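Local coordinates for lipid II:glycine glycyltransferase (PDB 6SNR), which probably transfers the first glycine of the pentaglycine interpeptide bridge from glycyl-tRNA to the lysine side chain of lipid II in Staphylococcus aureus, at residues 366-369 and 370-373; 336-339 and 340-344; 110-113 and 114-117. All coordinates share one frame; numbering follows the deposited sequence.

Overall arrangement
Three local contacts sample a helix interior, a helix start and a turn leading into a helix. Interaction 2 is buried in the middle of helix 332-347, whereas interaction 1 starts the short surface helix 368-374. Their centres lie about 21 Å apart, yet they touch where Phe-373 CZ comes within 4.1 Å of Gln-337 NE2, and both residues also pack on Phe-354 and Trp-377. Interaction 3 stands apart, in the connection to helix 117-125; its nearest atoms are about 13 Å from interaction 1 and about 15 Å from interaction 2. It ties the loop after strand 102-107 of one mixed sheet to strand 380-383 of the other, through Glu-112 and Ser-382.

Interaction 1: residues 366-369 and 370-373; sequences EHYG and LWAF
The N-terminal turn of helix 368-374 opens at the N-cap residue His-367, whose carbonyl faces the amides of Leu-370 and Trp-371. Both bonds are weak: Leu-370 N lies 3.1 Å from His-367 O but at a bent angle, and Trp-371 N lies farther off. Water 1 supplements them, accepting from Leu-370 N at 3.2 Å while donating to Glu-366 O, so it ties the residue before the cap to the first turn. Regular alpha-helical bonding sets in one residue later. Ala-372 N meets Tyr-368 O at 3.0 Å in a nearly straight bond (169° at the hydrogen), and Phe-373 N reaches Gly-369 O over the same length.

As in any alpha-helix, side chains three and four residues apart fall on a common face, and here Tyr-368 serves both spacings. With CG anti to the backbone nitrogen (chi1 179°), its ring is carried forward along the helix rather than back from it. CE2 then rests 3.9 Å from Ala-372 CB, while CE1 arrives at the edge of the Trp-371 indole, near the indole plane and 4.2 Å from CD1. His-367 and Leu-370 run side by side in the same direction, ND1 being 4.2 Å from Leu-370 CD1, and Glu-366 CG sits over the centre of the imidazole. Outside the turn, His-367 packs on Leu-137 and Asp-358, and Trp-371 on Thr-357 and Asp-360. Phe-373 meets the rings of Phe-354 and Trp-377 at steep interplanar angles.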
loop_
_atom_site.group_PDB
_atom_site.type_symbol
_atom_site.label_atom_id
_atom_site.label_comp_id
_atom_site.label_asym_id
_atom_site.label_seq_id
_atom_site.Cartn_x
_atom_site.Cartn_y
_atom_site.Cartn_z
ATOM N N GLU A 366 -21.408 1.688 1.907
ATOM C CA GLU A 366 -20.441 2.724 1.524
ATOM C C GLU A 366 -19.066 2.186 1.104
ATOM O O GLU A 366 -18.371 2.818 0.304
ATOM C CB GLU A 366 -20.287 3.776 2.625
ATOM C CG GLU A 366 -19.963 3.250 4.010
ATOM C CD GLU A 366 -19.758 4.360 5.037
ATOM O OE1 GLU A 366 -20.425 4.321 6.083
ATOM O OE2 GLU A 366 -18.928 5.269 4.819
ATOM N N HIS A 367 -18.698 1.021 1.632
ATOM C CA HIS A 367 -17.382 0.422 1.357
ATOM C C HIS A 367 -17.336 -0.698 0.287
ATOM O O HIS A 367 -16.300 -1.356 0.098
ATOM C CB HIS A 367 -16.764 -0.112 2.661
ATOM C CG HIS A 367 -16.794 0.868 3.784
ATOM N ND1 HIS A 367 -16.272 2.135 3.679
ATOM C CD2 HIS A 367 -17.267 0.763 5.047
ATOM C CE1 HIS A 367 -16.438 2.777 4.816
ATOM N NE2 HIS A 367 -17.052 1.975 5.658
ATOM N N TYR A 368 -18.432 -0.941 -0.447
ATOM C CA TYR A 368 -18.401 -1.972 -1.453
ATOM C C TYR A 368 -17.268 -1.808 -2.485
ATOM O O TYR A 368 -16.615 -2.778 -2.869
ATOM C CB TYR A 368 -19.759 -2.042 -2.198
ATOM C CG TYR A 368 -19.726 -3.093 -3.266
ATOM C CD1 TYR A 368 -19.787 -4.434 -2.936
ATOM C CD2 TYR A 368 -19.576 -2.754 -4.614
ATOM C CE1 TYR A 368 -19.720 -5.413 -3.903
ATOM C CE2 TYR A 368 -19.514 -3.727 -5.604
ATOM C CZ TYR A 368 -19.590 -5.050 -5.243
ATOM O OH TYR A 368 -19.529 -6.020 -6.210
ATOM N N GLY A 369 -16.996 -0.583 -2.919
ATOM C CA GLY A 369 -16.016 -0.374 -3.960
ATOM C C GLY A 369 -14.625 -0.831 -3.525
ATOM O O GLY A 369 -13.852 -1.397 -4.325
ATOM N N LEU A 370 -14.326 -0.644 -2.242
ATOM C CA LEU A 370 -13.029 -1.143 -1.732
ATOM C C LEU A 370 -12.887 -2.650 -1.851
ATOM O O LEU A 370 -11.799 -3.169 -2.129
ATOM C CB LEU A 370 -12.832 -0.761 -0.259
ATOM C CG LEU A 370 -12.798 0.734 0.033
ATOM C CD1 LEU A 370 -12.864 1.004 1.526
ATOM C CD2 LEU A 370 -11.577 1.387 -0.575
ATOM N N TRP A 371 -13.988 -3.359 -1.595
ATOM C CA TRP A 371 -13.971 -4.827 -1.664
ATOM C C TRP A 371 -13.818 -5.275 -3.117
ATOM O O TRP A 371 -12.973 -6.124 -3.414
ATOM C CB TRP A 371 -15.235 -5.368 -1.045
ATOM C CG TRP A 371 -15.500 -6.812 -1.255
ATOM C CD1 TRP A 371 -16.411 -7.343 -2.140
ATOM C CD2 TRP A 371 -14.939 -7.915 -0.549
ATOM N NE1 TRP A 371 -16.429 -8.700 -2.027
ATOM C CE2 TRP A 371 -15.531 -9.084 -1.059
ATOM C CE3 TRP A 371 -13.984 -8.041 0.478
ATOM C CZ2 TRP A 371 -15.213 -10.339 -0.574
ATOM C CZ3 TRP A 371 -13.665 -9.281 0.946
ATOM C CH2 TRP A 371 -14.272 -10.430 0.419
ATOM N N ALA A 372 -14.607 -4.657 -4.007
ATOM C CA ALA A 372 -14.611 -4.996 -5.434
ATOM C C ALA A 372 -13.231 -4.822 -6.080
ATOM O O ALA A 372 -12.797 -5.628 -6.927
ATOM C CB ALA A 372 -15.652 -4.136 -6.156
ATOM N N PHE A 373 -12.553 -3.743 -5.682
ATOM C CA PHE A 373 -11.219 -3.391 -6.137
ATOM C C PHE A 373 -10.208 -4.371 -5.559
ATOM O O PHE A 373 -9.438 -4.973 -6.296
ATOM C CB PHE A 373 -10.892 -1.937 -5.745
ATOM C CG PHE A 373 -9.427 -1.607 -5.644
ATOM C CD1 PHE A 373 -8.533 -1.927 -6.637
ATOM C CD2 PHE A 373 -8.973 -0.847 -4.565
ATOM C CE1 PHE A 373 -7.184 -1.582 -6.535
ATOM C CE2 PHE A 373 -7.647 -0.501 -4.460
ATOM C CZ PHE A 373 -6.754 -0.852 -5.455
HETATM O O HOH W 1 -16.006 1.945 -1.309
#

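Interaction 2: residues 336-339 and 340-344; sequences MQYT and MMKYA
The aliphatic chain of Lys-342 passes obliquely over one face of the Tyr-338 ring, one helical turn earlier, with CD the atom above it. This CD lies 4.2 Å from the centroid of the Tyr-338 ring and 21° off the ring normal, a CH-pi contact displaced toward the rim. The lysine chain is bent at chi3 (-48°), which carries NZ out past the rim on the same face, 3.9 Å from Tyr-338 CE2. Lys-342 NZ donates to water 2 at 2.7 Å, and that water in turn donates to Thr-339 OG1 at 2.8 Å. Thr-339 OG1 is also bonded to the carbonyl of His-335 in the preceding turn, while the phenol of Tyr-338 is engaged by the carbonyl of Asp-156; the polar ends of this face are thus tied down.

A different arrangement occupies another part of the helix surface. Met-336 and Met-340 run alongside each other and point the same way, with Met-336 CG 3.9 Å from Met-340 CE. A bend at the end of the Met-340 chain turns this methyl back toward the preceding turn, where the amide of Gln-337 comes to it at an angle, OE1 lying 4.0 Å away. That oxygen is hydrogen-bonded to Tyr-352 OH. Beneath the side chains, regular i to i+4 bonds run unbroken from Met-340 N to Met-336 O (2.9 Å) through Tyr-343 N to Thr-339 O.

Helix 332-347 is the crossover of a beta-alpha-beta unit between strands 315-323 and 351-356. Met-340 and Met-341 pack on Tyr-352 of strand 351-356, Met-336 and Met-340 on Ala-307 of strand 302-312, and Tyr-338 and Met-341 against Leu-159 of helix 156-162.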
loop_
_atom_site.group_PDB
_atom_site.type_symbol
_atom_site.label_atom_id
_atom_site.label_comp_id
_atom_site.label_asym_id
_atom_site.label_seq_id
_atom_site.Cartn_x
_atom_site.Cartn_y
_atom_site.Cartn_z
ATOM N N MET A 336 0.660 -0.017 -12.820
ATOM C CA MET A 336 1.170 0.507 -11.530
ATOM C C MET A 336 1.176 -0.528 -10.400
ATOM O O MET A 336 2.249 -0.768 -9.776
ATOM C CB MET A 336 0.361 1.728 -11.076
ATOM C CG MET A 336 1.146 2.630 -10.129
ATOM S SD MET A 336 0.189 4.123 -9.796
ATOM C CE MET A 336 -1.308 3.581 -9.057
ATOM N N GLN A 337 0.046 -1.187 -10.209
ATOM C CA GLN A 337 -0.074 -2.198 -9.110
ATOM C C GLN A 337 0.930 -3.323 -9.257
ATOM O O GLN A 337 1.649 -3.665 -8.314
ATOM C CB GLN A 337 -1.461 -2.790 -8.992
ATOM C CG GLN A 337 -2.497 -1.835 -8.439
ATOM C CD GLN A 337 -2.221 -1.428 -6.990
ATOM O OE1 GLN A 337 -1.481 -2.115 -6.265
ATOM N NE2 GLN A 337 -2.859 -0.336 -6.559
ATOM N N TYR A 338 0.988 -3.938 -10.434
ATOM C CA TYR A 338 1.868 -5.071 -10.616
ATOM C C TYR A 338 3.342 -4.667 -10.468
ATOM O O TYR A 338 4.135 -5.392 -9.882
ATOM C CB TYR A 338 1.569 -5.693 -12.013
ATOM C CG TYR A 338 2.365 -6.941 -12.361
ATOM C CD1 TYR A 338 2.296 -8.078 -11.571
ATOM C CD2 TYR A 338 3.114 -7.018 -13.538
ATOM C CE1 TYR A 338 2.969 -9.256 -11.898
ATOM C CE2 TYR A 338 3.790 -8.201 -13.879
ATOM C CZ TYR A 338 3.711 -9.304 -13.048
ATOM O OH TYR A 338 4.363 -10.490 -13.353
ATOM N N THR A 339 3.713 -3.508 -11.034
ATOM C CA THR A 339 5.073 -2.960 -10.912
ATOM C C THR A 339 5.453 -2.750 -9.423
ATOM O O THR A 339 6.569 -3.104 -9.019
ATOM C CB THR A 339 5.236 -1.664 -11.710
ATOM O OG1 THR A 339 4.947 -1.938 -13.100
ATOM C CG2 THR A 339 6.629 -1.198 -11.610
ATOM N N MET A 340 4.505 -2.224 -8.652
ATOM C CA MET A 340 4.770 -1.894 -7.237
ATOM C C MET A 340 4.927 -3.160 -6.421
ATOM O O MET A 340 5.789 -3.223 -5.523
ATOM C CB MET A 340 3.689 -0.968 -6.632
ATOM C CG MET A 340 3.788 0.459 -7.163
ATOM S SD MET A 340 2.692 1.618 -6.345
ATOM C CE MET A 340 1.123 0.883 -6.662
ATOM N N MET A 341 4.161 -4.189 -6.746
ATOM C CA MET A 341 4.300 -5.463 -6.060
ATOM C C MET A 341 5.666 -6.038 -6.325
ATOM O O MET A 341 6.332 -6.526 -5.415
ATOM C CB MET A 341 3.227 -6.431 -6.469
ATOM C CG MET A 341 1.839 -6.101 -5.956
ATOM S SD MET A 341 0.661 -7.284 -6.681
ATOM C CE MET A 341 -0.893 -6.684 -6.019
ATOM N N LYS A 342 6.110 -5.997 -7.586
ATOM C CA LYS A 342 7.436 -6.510 -7.915
ATOM C C LYS A 342 8.550 -5.715 -7.218
ATOM O O LYS A 342 9.473 -6.339 -6.690
ATOM C CB LYS A 342 7.643 -6.574 -9.448
ATOM C CG LYS A 342 6.775 -7.645 -10.109
ATOM C CD LYS A 342 7.067 -7.708 -11.619
ATOM C CE LYS A 342 7.059 -6.322 -12.260
ATOM N NZ LYS A 342 7.255 -6.345 -13.746
ATOM N N TYR A 343 8.442 -4.379 -7.182
ATOM C CA TYR A 343 9.399 -3.516 -6.512
ATOM C C TYR A 343 9.436 -3.868 -5.027
ATOM O O TYR A 343 10.509 -3.964 -4.427
ATOM C CB TYR A 343 9.027 -2.021 -6.648
ATOM C CG TYR A 343 9.971 -1.115 -5.899
ATOM C CD1 TYR A 343 9.780 -0.808 -4.570
ATOM C CD2 TYR A 343 11.094 -0.596 -6.517
ATOM C CE1 TYR A 343 10.669 -0.011 -3.889
ATOM C CE2 TYR A 343 11.989 0.204 -5.847
ATOM C CZ TYR A 343 11.753 0.531 -4.529
ATOM O OH TYR A 343 12.631 1.325 -3.825
ATOM N N ALA A 344 8.270 -4.053 -4.456
ATOM C CA ALA A 344 8.169 -4.342 -3.028
ATOM C C ALA A 344 8.882 -5.674 -2.730
ATOM O O ALA A 344 9.667 -5.779 -1.773
ATOM C CB ALA A 344 6.704 -4.391 -2.574
HETATM O O HOH W 2 5.800 -4.219 -14.549
#

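Interaction 3: residues 110-113 and 114-117; sequences DVEV and DKGT
Glu-112 and Val-113 offer their carbonyls in succession to the amides three residues on, folding the chain into a short 3-10 turn. Lys-115 N donates to Glu-112 O at 2.9 Å and Gly-116 N to Val-113 O at 3.0 Å. In both bonds the donor stands well above the carbonyl plane, 69° out of it at Val-113, and so misses the lone pairs.

The carboxylates look mainly outside the turn. Glu-112 OE2 is hydrogen-bonded to Ser-382 OG, and Asp-110 forms salt bridges with Lys-384 and Lys-315, one through each oxygen. Glu-112 and Lys-115 point the same way, but Lys-115 NZ stays 4.8 Å from Glu-112 OE1; it makes instead a long salt bridge of 3.7 Å to Asp-114 OD1. The buried Val-111 places CG1 3.9 Å from Gly-116 CA. Backbone bonds of Val-111 with Ile-385 and of Val-113 with Glu-383 tie the approach and the start of the turn to the 383-385 region.

Gly-116 takes the N-cap position of helix 117-125; a 3-10 turn thus leads directly into the helix at the end of the connection from strand 102-107.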
loop_
_atom_site.group_PDB
_atom_site.type_symbol
_atom_site.label_atom_id
_atom_site.label_comp_id
_atom_site.label_asym_id
_atom_site.label_seq_id
_atom_site.Cartn_x
_atom_site.Cartn_y
_atom_site.Cartn_z
ATOM N N ASP A 110 -1.290 -5.959 15.078
ATOM C CA ASP A 110 -1.592 -6.734 13.874
ATOM C C ASP A 110 -1.423 -8.224 14.175
ATOM O O ASP A 110 -0.392 -8.817 13.867
ATOM C CB ASP A 110 -0.661 -6.319 12.751
ATOM C CG ASP A 110 -1.008 -6.947 11.406
ATOM O OD1 ASP A 110 -2.032 -7.679 11.256
ATOM O OD2 ASP A 110 -0.185 -6.724 10.506
ATOM N N VAL A 111 -2.442 -8.808 14.815
ATOM C CA VAL A 111 -2.496 -10.224 15.131
ATOM C C VAL A 111 -3.804 -10.742 14.543
ATOM O O VAL A 111 -4.846 -10.209 14.798
ATOM C CB VAL A 111 -2.421 -10.512 16.656
ATOM C CG1 VAL A 111 -2.591 -12.006 16.977
ATOM C CG2 VAL A 111 -1.099 -9.995 17.187
ATOM N N GLU A 112 -3.699 -11.749 13.696
ATOM C CA GLU A 112 -4.894 -12.311 13.062
ATOM C C GLU A 112 -5.707 -13.140 14.078
ATOM O O GLU A 112 -5.140 -13.778 14.980
ATOM C CB GLU A 112 -4.457 -13.114 11.829
ATOM C CG GLU A 112 -4.063 -12.196 10.673
ATOM C CD GLU A 112 -3.547 -12.889 9.416
ATOM O OE1 GLU A 112 -3.211 -14.098 9.467
ATOM O OE2 GLU A 112 -3.448 -12.165 8.388
ATOM N N VAL A 113 -7.027 -13.149 13.926
ATOM C CA VAL A 113 -7.905 -13.850 14.875
ATOM C C VAL A 113 -7.519 -15.337 14.928
ATOM O O VAL A 113 -7.512 -15.932 16.020
ATOM C CB VAL A 113 -9.392 -13.730 14.502
ATOM C CG1 VAL A 113 -10.237 -14.686 15.379
ATOM C CG2 VAL A 113 -9.873 -12.294 14.631
ATOM N N ASP A 114 -7.222 -15.886 13.742
ATOM C CA ASP A 114 -6.674 -17.241 13.514
ATOM C C ASP A 114 -5.630 -17.636 14.563
ATOM O O ASP A 114 -5.562 -18.786 15.032
ATOM C CB ASP A 114 -5.985 -17.194 12.133
ATOM C CG ASP A 114 -5.632 -18.545 11.580
ATOM O OD1 ASP A 114 -5.033 -19.386 12.294
ATOM O OD2 ASP A 114 -5.915 -18.740 10.382
ATOM N N LYS A 115 -4.800 -16.659 14.903
ATOM C CA LYS A 115 -3.611 -16.865 15.697
ATOM C C LYS A 115 -3.658 -16.080 16.974
ATOM O O LYS A 115 -2.589 -15.824 17.540
ATOM C CB LYS A 115 -2.386 -16.385 14.916
ATOM C CG LYS A 115 -2.099 -17.199 13.682
ATOM C CD LYS A 115 -1.547 -16.343 12.563
ATOM C CE LYS A 115 -0.817 -17.237 11.580
ATOM N NZ LYS A 115 -1.674 -18.372 11.111
ATOM N N GLY A 116 -4.857 -15.658 17.399
ATOM C CA GLY A 116 -4.968 -14.661 18.442
ATOM C C GLY A 116 -5.518 -15.157 19.756
ATOM O O GLY A 116 -5.858 -14.338 20.595
ATOM N N THR A 117 -5.609 -16.482 19.930
ATOM C CA THR A 117 -6.231 -17.049 21.134
ATOM C C THR A 117 -5.472 -16.614 22.394
ATOM O O THR A 117 -6.094 -16.102 23.327
ATOM C CB THR A 117 -6.337 -18.601 21.060
ATOM O OG1 THR A 117 -7.179 -18.967 19.966
ATOM C CG2 THR A 117 -6.934 -19.196 22.348
#